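Long-range contact in alanine racemase (Acinetobacter baumannii, PDB 4QHR), which belongs to the alanine racemase family, pairing an N-terminal TIM-barrel domain with a C-terminal beta domain and carrying a lysine-linked pyridoxal phosphate: residues Q11-N16 with K43-A48. Numbering follows the deposited sequence.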
loop_
_atom_site.group_PDB
_atom_site.type_symbol
_atom_site.label_atom_id
_atom_site.label_comp_id
_atom_site.label_asym_id
_atom_site.label_seq_id
_atom_site.Cartn_x
_atom_site.Cartn_y
_atom_site.Cartn_z
ATOM N N GLN A 11 -23.415 -3.290 6.783
ATOM C CA GLN A 11 -24.327 -2.687 7.781
ATOM C C GLN A 11 -23.665 -1.511 8.524
ATOM O O GLN A 11 -24.315 -0.544 8.888
ATOM C CB GLN A 11 -24.831 -3.718 8.780
ATOM C CG GLN A 11 -25.633 -4.867 8.115
ATOM C CD GLN A 11 -24.795 -5.781 7.189
ATOM O OE1 GLN A 11 -23.572 -6.002 7.404
ATOM N NE2 GLN A 11 -25.440 -6.302 6.135
ATOM N N ALA A 12 -22.370 -1.628 8.776
ATOM C CA ALA A 12 -21.654 -0.542 9.405
ATOM C C ALA A 12 -21.627 0.650 8.481
ATOM O O ALA A 12 -21.798 1.766 8.935
ATOM C CB ALA A 12 -20.249 -1.008 9.770
ATOM N N LEU A 13 -21.356 0.445 7.186
ATOM C CA LEU A 13 -21.425 1.555 6.228
ATOM C C LEU A 13 -22.783 2.256 6.268
ATOM O O LEU A 13 -22.832 3.482 6.256
ATOM C CB LEU A 13 -21.200 1.109 4.784
ATOM C CG LEU A 13 -19.783 0.773 4.398
ATOM C CD1 LEU A 13 -19.764 -0.109 3.158
ATOM C CD2 LEU A 13 -19.014 2.057 4.128
ATOM N N GLN A 14 -23.868 1.475 6.300
ATOM C CA GLN A 14 -25.220 2.067 6.345
ATOM C C GLN A 14 -25.399 2.848 7.614
ATOM O O GLN A 14 -25.999 3.899 7.644
ATOM C CB GLN A 14 -26.337 1.020 6.274
ATOM C CG GLN A 14 -26.333 0.241 4.994
ATOM C CD GLN A 14 -27.393 -0.847 4.947
ATOM O OE1 GLN A 14 -27.581 -1.614 5.886
ATOM N NE2 GLN A 14 -28.074 -0.930 3.825
ATOM N N TYR A 15 -24.900 2.304 8.690
ATOM C CA TYR A 15 -25.041 2.956 9.986
ATOM C C TYR A 15 -24.325 4.334 10.039
ATOM O O TYR A 15 -24.840 5.309 10.585
ATOM C CB TYR A 15 -24.470 2.017 11.062
ATOM C CG TYR A 15 -24.610 2.514 12.444
ATOM C CD1 TYR A 15 -23.651 3.367 13.006
ATOM C CD2 TYR A 15 -25.705 2.147 13.217
ATOM C CE1 TYR A 15 -23.797 3.825 14.306
ATOM C CE2 TYR A 15 -25.834 2.591 14.510
ATOM C CZ TYR A 15 -24.888 3.426 15.047
ATOM O OH TYR A 15 -25.025 3.865 16.335
ATOM N N ASN A 16 -23.111 4.372 9.509
ATOM C CA ASN A 16 -22.311 5.597 9.542
ATOM C C ASN A 16 -22.898 6.621 8.605
ATOM O O ASN A 16 -22.875 7.806 8.889
ATOM C CB ASN A 16 -20.892 5.234 9.117
ATOM C CG ASN A 16 -20.226 4.265 10.066
ATOM O OD1 ASN A 16 -20.573 4.207 11.266
ATOM N ND2 ASN A 16 -19.247 3.532 9.566
ATOM N N LYS A 43 -17.224 -1.753 -5.358
ATOM C CA LYS A 43 -18.176 -2.827 -5.650
ATOM C C LYS A 43 -18.915 -3.203 -4.372
ATOM O O LYS A 43 -20.125 -3.457 -4.392
ATOM C CB LYS A 43 -17.472 -4.101 -6.199
ATOM N N ASP A 44 -18.173 -3.203 -3.267
ATOM C CA ASP A 44 -18.659 -3.612 -1.960
ATOM C C ASP A 44 -19.323 -2.521 -1.149
ATOM O O ASP A 44 -19.942 -2.891 -0.159
ATOM C CB ASP A 44 -17.494 -4.247 -1.130
ATOM C CG ASP A 44 -17.126 -5.674 -1.597
ATOM O OD1 ASP A 44 -17.997 -6.398 -2.131
ATOM O OD2 ASP A 44 -15.966 -6.101 -1.415
ATOM N N CYS A 45 -19.202 -1.224 -1.520
ATOM C CA CYS A 45 -19.616 -0.071 -0.705
ATOM C C CYS A 45 -20.776 0.794 -1.257
ATOM O O CYS A 45 -21.564 1.396 -0.490
ATOM C CB CYS A 45 -18.467 0.898 -0.481
ATOM S SG CYS A 45 -17.160 0.267 0.578
ATOM N N LEU A 46 -20.868 0.846 -2.576
ATOM C CA LEU A 46 -21.862 1.723 -3.216
ATOM C C LEU A 46 -23.283 1.289 -2.822
ATOM O O LEU A 46 -24.111 2.145 -2.484
ATOM C CB LEU A 46 -21.714 1.741 -4.724
ATOM C CG LEU A 46 -20.411 2.283 -5.307
ATOM C CD1 LEU A 46 -20.389 2.169 -6.832
ATOM C CD2 LEU A 46 -20.192 3.727 -4.890
ATOM N N ALA A 47 -23.569 -0.020 -2.855
ATOM C CA ALA A 47 -24.924 -0.503 -2.494
ATOM C C ALA A 47 -25.234 -0.112 -1.074
ATOM O O ALA A 47 -26.292 0.424 -0.798
ATOM C CB ALA A 47 -25.048 -2.012 -2.680
ATOM N N ALA A 48 -24.288 -0.345 -0.161
ATOM C CA ALA A 48 -24.498 0.042 1.255
ATOM C C ALA A 48 -24.706 1.539 1.432
ATOM O O ALA A 48 -25.330 1.971 2.415
ATOM C CB ALA A 48 -23.340 -0.386 2.114
#
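Leu13 and Ala48 meet through apolar carbons alone, an example of how a single branched side chain can join a helix to the end of a short, weakly bonded helix and the turn that follows it. The methyl CB of Ala48 touches Leu13 twice, at CB (3.7 Å) and at the branch end CD1. CD1 of Leu13 also reaches SG of Cys45, 3.7 Å away, and thus bridges two residues of 43-48. The Leu13 side chain leaves its helix toward 43-48, and with chi1 -75° and CD1 roughly anti to CA (chi2 159°) that methyl lies against both partners. Next to the leucine, Gln14 contributes its aliphatic stem: CG lies 3.3 Å from the carbonyl O of Ala48, a close CH-to-oxygen approach. In this TIM-barrel domain, helix 10-23 leads from strand 4-8 of the mixed sheet into strand 28-32, the first of the parallel barrel strands, and 43-48 lies on the connection from there to strand 54-57; the contact packs the entry helix against the first barrel connection. Behind it, Leu13 also leans on Val233 and Cys45 on His40. On the same helix, the Asn16 amide is hydrogen-bonded to Leu214 O and Lys231 N, and the Tyr15 hydroxyl to Asp229.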